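Local coordinates for Phosphoglucosamine/phosphogalactosamine mutase (PDB 2F7L), which interconverts glucosamine 6-phosphate and glucosamine 1-phosphate, and likewise the galactosamine phosphates, as a magnesium-dependent phosphohexose mutase supplying UDP-N-acetylhexosamine synthesis, at residues N37-V42 / E67-G72; G31-K36 / V108-G113; L26-G31 / L61-V66. One frame throughout, in Å; residues are numbered along the deposited sequence.

Contact 1. Residues N37-V42 / E67-G72; sequences NSKILV and EVYDGG
Y69 O takes the N-H of V42 nearly head-on, at 2.6 Å between Y69 O and V42 N, and also receives a CA-H...O contact from L41. This carbonyl belongs to a regular parallel pairing in which K39 to V42 bridge E67 to D70 in register, the segment axes turned 25° against each other. I40 makes two bonds to the same strand, I40 N to E67 O (3.2 Å) and I40 O to Y69 N (2.9 Å), and V42 O closes the series on G71 N.

On the K39, L41 and Y69 face, K39 and E67 run side by side, and the lysine chain bends at chi4 (44°) to bring NZ 2.8 Å from E67 OE2 in a salt bridge. The other carboxylate oxygen, OE1, pairs with K146, and an alanine in place of E67 would probably leave both lysines without their shared counter-charge. L41 CD2 lies against Y69 CB at 4.2 Å.

On the other face V42 CG2 meets V68 CG1 at 4.1 Å, and both valines are covered by helix 50-63. The two strands and that helix form a beta-alpha-beta unit, with strand 90-94 flanking 39-44 and strand 146-147 flanking 67-73.

Contact 2. Residues G31-K36 / V108-G113; sequences GTFFGK and VVDKDG
In the first alpha/beta/alpha domain of this phosphohexose mutase, helix 20-34 lies on the mixed sheet, and its last turn meets the end of strand 103-109 where that strand leads into a type I beta turn from D110 to G113. The meeting shows how a helix end can pack on a strand end chiefly through two aromatic side chains of the helix, without a polar bond between the two segments.

F34 does most of the work. Its CG stands opposite the carbonyl carbon (chi1 -80°), a setting that carries the ring out to the strand and puts CZ 3.7 Å from V109 O. The oxygen sits at the ring edge, near the plane of the ring, a position consistent with a weak attraction between the carbonyl and the slightly positive C-H rim. The same CZ lies 4.4 Å from CG2 of V108, whose CB points toward the helix, whereas the CB of V109 points away. Some 9 Å separate the side chain of V109 from that of D243, a magnesium ligand by similarity.

D110 approaches both aromatic rings obliquely through OD1, 4.2 Å from F34 CE1, while K120 of helix 118-130 faces the same oxygen in a long, weak ion pair. F33 also packs against that helix.

Beyond F34 the helix ends at G35, whose positive phi (97°) turns the chain away, with G35 N still bonded to G31 O at 3.0 Å. Within the aromatic pair itself, F33 CD2 sits 4.0 Å above the plane of F34, over the ring centre.

Contact 3. Residues L26-G31 / L61-V66; sequences LSKAIG and LLSVGV
G31 and L61 bring two helix backbones within 5.2 Å of each other, CA to CA, where the later turns of helix 20-34 meet the last turn of helix 50-63. The second helix stops in a Schellman motif. G65, with positive phi, is its C-prime residue, V66 N returns to L61 O at 2.9 Å, and G65 N reaches L62 O. L61 O is shared, since V64 N approaches it from the opposite face to V66 N, a double grip that ties down the end of the helix.

Glycine is what makes the approach so close. With no side chain at G31, three methyl groups can settle on its CA: V64 CG2 at 3.6 Å, L61 CD2 at 3.7 Å and V66 CG2 at an equal distance. L61 CD2 further rests against S27 O, 3.5 Å away, the same carbonyl that receives G31 N one turn later. V64 divides its branches over the helix surface. Its chi1 of -67° sends CG1 opposite its own carbonyl carbon, 4.0 Å from K28 CB, and leaves CG2 for the glycine.

At the more open margin K28 bends at chi2 (-96°), which lays its methylene CD beside S63 OG. The serine hydroxyl has its polar partner in G60 O.

The packing thus joins two neighbouring helices on one side of the sheet. L61 continues down to V42 and V66 to I40 on strand 39-44, I30 touches I106 and V108 on strand 103-109, and A29 faces helix 118-130.

In the fold
All three contacts lie within the first alpha/beta/alpha domain and illustrate how chemistry follows position. Contact 1 is the polar one, a partly buried strand pairing with an ion pair on its more exposed face, whereas contacts 2 and 3 are buried and rely on apolar packing. Those two share G31 and use successive parts of helix 20-34, one against the sheet's strand 103-109, the other against helix 50-63. The layers interlock: I40 CD1 touches F34 CD2 at 3.5 Å, V68 CG2 meets L61 CB at 3.6 Å, and N37 N probably bonds to G65 O, joining the start of contact 1 to the helix end of contact 3.

Contact 1. Residues N37-V42 / E67-G72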
# COMPACT_ATOMS: atom_id res chain seq x y z
N ASN A 37 9.84 -28.59 5.08
CA ASN A 37 10.45 -28.10 6.32
C ASN A 37 10.69 -26.60 6.36
O ASN A 37 11.46 -26.12 7.19
CB ASN A 37 11.77 -28.79 6.56
CG ASN A 37 11.61 -30.26 6.68
OD1 ASN A 37 12.35 -31.03 6.05
ND2 ASN A 37 10.66 -30.69 7.49
N SER A 38 10.07 -25.86 5.45
CA SER A 38 10.24 -24.43 5.48
C SER A 38 9.29 -23.90 6.55
O SER A 38 8.18 -24.42 6.75
CB SER A 38 9.93 -23.82 4.12
OG SER A 38 8.61 -24.13 3.73
N LYS A 39 9.75 -22.87 7.26
CA LYS A 39 8.96 -22.27 8.33
C LYS A 39 8.14 -21.14 7.77
O LYS A 39 8.70 -20.12 7.37
CB LYS A 39 9.91 -21.79 9.43
CG LYS A 39 10.59 -22.93 10.17
CD LYS A 39 11.73 -22.40 10.98
CE LYS A 39 12.18 -23.43 11.99
NZ LYS A 39 12.24 -24.77 11.36
N ILE A 40 6.82 -21.32 7.74
CA ILE A 40 5.93 -20.32 7.16
C ILE A 40 4.92 -19.73 8.11
O ILE A 40 4.15 -20.44 8.73
CB ILE A 40 5.14 -20.87 5.93
CG1 ILE A 40 6.10 -21.37 4.85
CG2 ILE A 40 4.25 -19.79 5.37
CD1 ILE A 40 7.02 -20.32 4.31
N LEU A 41 4.91 -18.41 8.19
CA LEU A 41 3.99 -17.71 9.08
C LEU A 41 2.67 -17.38 8.35
O LEU A 41 2.68 -16.77 7.28
CB LEU A 41 4.66 -16.43 9.57
CG LEU A 41 4.23 -15.75 10.87
CD1 LEU A 41 4.09 -14.27 10.61
CD2 LEU A 41 2.92 -16.31 11.39
N VAL A 42 1.54 -17.76 8.94
CA VAL A 42 0.23 -17.49 8.34
C VAL A 42 -0.55 -16.49 9.19
O VAL A 42 -0.73 -16.71 10.37
CB VAL A 42 -0.61 -18.77 8.20
CG1 VAL A 42 -1.95 -18.45 7.59
CG2 VAL A 42 0.13 -19.81 7.37
N GLU A 67 6.32 -26.42 7.76
CA GLU A 67 6.18 -26.33 9.22
C GLU A 67 5.37 -25.05 9.39
O GLU A 67 5.92 -23.96 9.27
CB GLU A 67 7.55 -26.20 9.90
CG GLU A 67 7.53 -26.63 11.39
CD GLU A 67 8.56 -25.92 12.28
OE1 GLU A 67 8.42 -25.99 13.52
OE2 GLU A 67 9.52 -25.30 11.75
N VAL A 68 4.08 -25.17 9.68
CA VAL A 68 3.19 -24.02 9.79
C VAL A 68 3.07 -23.24 11.10
O VAL A 68 2.92 -23.82 12.17
CB VAL A 68 1.76 -24.44 9.39
CG1 VAL A 68 0.85 -23.23 9.42
CG2 VAL A 68 1.77 -25.08 8.02
N TYR A 69 3.08 -21.91 11.00
CA TYR A 69 2.89 -21.03 12.16
C TYR A 69 1.71 -20.07 11.97
O TYR A 69 1.57 -19.42 10.93
CB TYR A 69 4.13 -20.20 12.44
CG TYR A 69 5.26 -20.99 12.99
CD1 TYR A 69 5.98 -21.86 12.17
CD2 TYR A 69 5.62 -20.90 14.34
CE1 TYR A 69 7.01 -22.61 12.67
CE2 TYR A 69 6.65 -21.65 14.85
CZ TYR A 69 7.35 -22.50 14.01
OH TYR A 69 8.42 -23.24 14.48
N ASP A 70 0.90 -19.96 13.01
CA ASP A 70 -0.28 -19.11 13.02
C ASP A 70 -0.04 -17.79 13.79
O ASP A 70 0.18 -17.79 15.00
CB ASP A 70 -1.41 -19.87 13.69
CG ASP A 70 -2.77 -19.40 13.25
OD1 ASP A 70 -3.06 -18.18 13.32
OD2 ASP A 70 -3.56 -20.27 12.82
N GLY A 71 -0.11 -16.67 13.08
CA GLY A 71 0.09 -15.39 13.71
C GLY A 71 -1.20 -14.61 13.92
O GLY A 71 -1.14 -13.44 14.26
N GLY A 72 -2.35 -15.25 13.73
CA GLY A 72 -3.62 -14.55 13.92
C GLY A 72 -3.86 -13.32 13.05
O GLY A 72 -3.30 -13.20 11.95

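Contact 2. Residues G31-K36 / V108-G113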
# COMPACT_ATOMS: atom_id res chain seq x y z
N GLY A 31 3.22 -23.97 -0.85
CA GLY A 31 4.02 -24.81 0.01
C GLY A 31 5.09 -25.55 -0.76
O GLY A 31 6.24 -25.67 -0.30
N THR A 32 4.74 -26.05 -1.93
CA THR A 32 5.71 -26.75 -2.72
C THR A 32 6.80 -25.77 -3.13
O THR A 32 7.98 -26.12 -3.18
CB THR A 32 5.06 -27.36 -3.97
OG1 THR A 32 4.15 -28.39 -3.58
CG2 THR A 32 6.12 -27.93 -4.87
N PHE A 33 6.41 -24.53 -3.39
CA PHE A 33 7.33 -23.48 -3.78
C PHE A 33 8.38 -23.14 -2.71
O PHE A 33 9.54 -22.88 -3.02
CB PHE A 33 6.53 -22.23 -4.11
CG PHE A 33 7.35 -20.99 -4.21
CD1 PHE A 33 8.12 -20.74 -5.34
CD2 PHE A 33 7.35 -20.05 -3.17
CE1 PHE A 33 8.86 -19.57 -5.46
CE2 PHE A 33 8.10 -18.87 -3.28
CZ PHE A 33 8.85 -18.63 -4.42
N PHE A 34 7.95 -23.11 -1.46
CA PHE A 34 8.85 -22.80 -0.35
C PHE A 34 9.69 -24.03 0.03
O PHE A 34 10.76 -23.90 0.60
CB PHE A 34 8.07 -22.33 0.88
CG PHE A 34 7.63 -20.89 0.83
CD1 PHE A 34 8.56 -19.87 0.82
CD2 PHE A 34 6.26 -20.57 0.86
CE1 PHE A 34 8.16 -18.52 0.86
CE2 PHE A 34 5.84 -19.22 0.90
CZ PHE A 34 6.80 -18.19 0.89
N GLY A 35 9.19 -25.22 -0.26
CA GLY A 35 9.94 -26.41 0.07
C GLY A 35 9.56 -27.09 1.37
O GLY A 35 8.91 -26.49 2.24
N LYS A 36 9.97 -28.35 1.51
CA LYS A 36 9.66 -29.12 2.72
C LYS A 36 10.45 -28.57 3.90
O LYS A 36 11.58 -28.14 3.73
CB LYS A 36 10.02 -30.59 2.51
CG LYS A 36 9.28 -31.27 1.38
CD LYS A 36 9.83 -32.65 1.14
CE LYS A 36 9.03 -33.41 0.08
NZ LYS A 36 9.26 -34.89 0.15
N VAL A 108 1.44 -13.57 -0.76
CA VAL A 108 2.50 -14.44 -0.29
C VAL A 108 3.78 -13.63 -0.19
O VAL A 108 4.23 -13.04 -1.16
CB VAL A 108 2.66 -15.73 -1.20
CG1 VAL A 108 1.65 -15.70 -2.32
CG2 VAL A 108 4.08 -15.89 -1.68
N VAL A 109 4.32 -13.58 1.02
CA VAL A 109 5.54 -12.84 1.28
C VAL A 109 6.76 -13.74 1.37
O VAL A 109 6.77 -14.73 2.09
CB VAL A 109 5.42 -11.99 2.56
CG1 VAL A 109 4.20 -12.39 3.33
CG2 VAL A 109 6.67 -12.12 3.40
N ASP A 110 7.78 -13.38 0.61
CA ASP A 110 9.03 -14.12 0.56
C ASP A 110 9.95 -13.89 1.76
O ASP A 110 9.66 -13.11 2.66
CB ASP A 110 9.79 -13.80 -0.73
CG ASP A 110 10.96 -14.73 -0.95
OD1 ASP A 110 10.75 -15.92 -1.24
OD2 ASP A 110 12.11 -14.27 -0.82
N LYS A 111 11.07 -14.60 1.74
CA LYS A 111 12.11 -14.60 2.78
C LYS A 111 12.52 -13.23 3.29
O LYS A 111 12.83 -13.08 4.47
CB LYS A 111 13.33 -15.33 2.23
CG LYS A 111 14.48 -15.53 3.18
CD LYS A 111 15.51 -16.56 2.64
CE LYS A 111 16.47 -16.00 1.57
NZ LYS A 111 15.86 -15.71 0.25
N ASP A 112 12.51 -12.23 2.41
CA ASP A 112 12.91 -10.86 2.75
C ASP A 112 11.85 -9.95 3.39
O ASP A 112 12.16 -8.83 3.78
CB ASP A 112 13.51 -10.18 1.49
CG ASP A 112 12.56 -10.22 0.27
OD1 ASP A 112 13.01 -9.82 -0.85
OD2 ASP A 112 11.37 -10.62 0.41
N GLY A 113 10.61 -10.42 3.51
CA GLY A 113 9.58 -9.62 4.13
C GLY A 113 8.72 -8.88 3.12
O GLY A 113 7.72 -8.26 3.47

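Contact 3. Residues L26-G31 / L61-V66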
# COMPACT_ATOMS: atom_id res chain seq x y z
N LEU A 26 -3.95 -23.60 -4.28
CA LEU A 26 -2.99 -22.51 -4.26
C LEU A 26 -2.00 -22.69 -3.09
O LEU A 26 -0.86 -22.25 -3.18
CB LEU A 26 -3.76 -21.19 -4.13
CG LEU A 26 -3.12 -19.84 -4.50
CD1 LEU A 26 -2.88 -19.04 -3.26
CD2 LEU A 26 -1.82 -20.05 -5.28
N SER A 27 -2.44 -23.36 -2.03
CA SER A 27 -1.64 -23.64 -0.83
C SER A 27 -0.62 -24.76 -0.97
O SER A 27 0.40 -24.75 -0.29
CB SER A 27 -2.56 -24.00 0.33
OG SER A 27 -3.30 -22.88 0.74
N LYS A 28 -0.94 -25.75 -1.80
CA LYS A 28 -0.02 -26.87 -2.03
C LYS A 28 1.08 -26.29 -2.93
O LYS A 28 2.25 -26.66 -2.83
CB LYS A 28 -0.71 -28.00 -2.81
CG LYS A 28 -2.13 -28.34 -2.44
CD LYS A 28 -2.19 -29.49 -1.48
CE LYS A 28 -3.25 -30.48 -1.90
NZ LYS A 28 -2.84 -31.33 -3.05
N ALA A 29 0.67 -25.39 -3.82
CA ALA A 29 1.59 -24.76 -4.74
C ALA A 29 2.55 -23.86 -3.97
O ALA A 29 3.76 -23.97 -4.13
CB ALA A 29 0.82 -23.94 -5.78
N ILE A 30 2.01 -23.00 -3.11
CA ILE A 30 2.83 -22.10 -2.31
C ILE A 30 3.76 -22.91 -1.43
O ILE A 30 4.94 -22.60 -1.31
CB ILE A 30 1.98 -21.17 -1.43
CG1 ILE A 30 1.21 -20.17 -2.31
CG2 ILE A 30 2.87 -20.39 -0.46
CD1 ILE A 30 0.06 -19.45 -1.60
N GLY A 31 3.22 -23.97 -0.85
CA GLY A 31 4.02 -24.81 0.01
C GLY A 31 5.09 -25.55 -0.76
O GLY A 31 6.24 -25.67 -0.30
N LEU A 61 -0.74 -26.34 3.48
CA LEU A 61 0.70 -26.32 3.69
C LEU A 61 1.23 -27.59 4.40
O LEU A 61 2.36 -28.04 4.15
CB LEU A 61 1.06 -25.05 4.47
CG LEU A 61 0.75 -23.72 3.77
CD1 LEU A 61 0.77 -22.54 4.76
CD2 LEU A 61 1.77 -23.51 2.63
N LEU A 62 0.43 -28.19 5.28
CA LEU A 62 0.87 -29.41 5.95
C LEU A 62 0.99 -30.52 4.89
O LEU A 62 2.00 -31.22 4.82
CB LEU A 62 -0.10 -29.79 7.08
CG LEU A 62 -0.19 -28.81 8.27
CD1 LEU A 62 -1.29 -29.20 9.20
CD2 LEU A 62 1.14 -28.74 9.02
N SER A 63 -0.02 -30.66 4.04
CA SER A 63 0.02 -31.70 3.00
C SER A 63 1.32 -31.68 2.20
O SER A 63 1.72 -32.69 1.62
CB SER A 63 -1.18 -31.57 2.05
OG SER A 63 -1.11 -30.39 1.25
N VAL A 64 1.99 -30.54 2.17
CA VAL A 64 3.23 -30.51 1.42
C VAL A 64 4.47 -30.33 2.30
O VAL A 64 5.52 -29.84 1.84
CB VAL A 64 3.16 -29.45 0.32
CG1 VAL A 64 2.14 -29.89 -0.71
CG2 VAL A 64 2.76 -28.09 0.90
N GLY A 65 4.34 -30.76 3.56
CA GLY A 65 5.45 -30.72 4.50
C GLY A 65 5.97 -29.40 5.02
O GLY A 65 7.13 -29.30 5.42
N VAL A 66 5.15 -28.36 5.03
CA VAL A 66 5.61 -27.08 5.53
C VAL A 66 5.41 -27.06 7.03
O VAL A 66 4.45 -27.65 7.53
CB VAL A 66 4.82 -25.92 4.88
CG1 VAL A 66 5.08 -24.64 5.62
CG2 VAL A 66 5.20 -25.79 3.39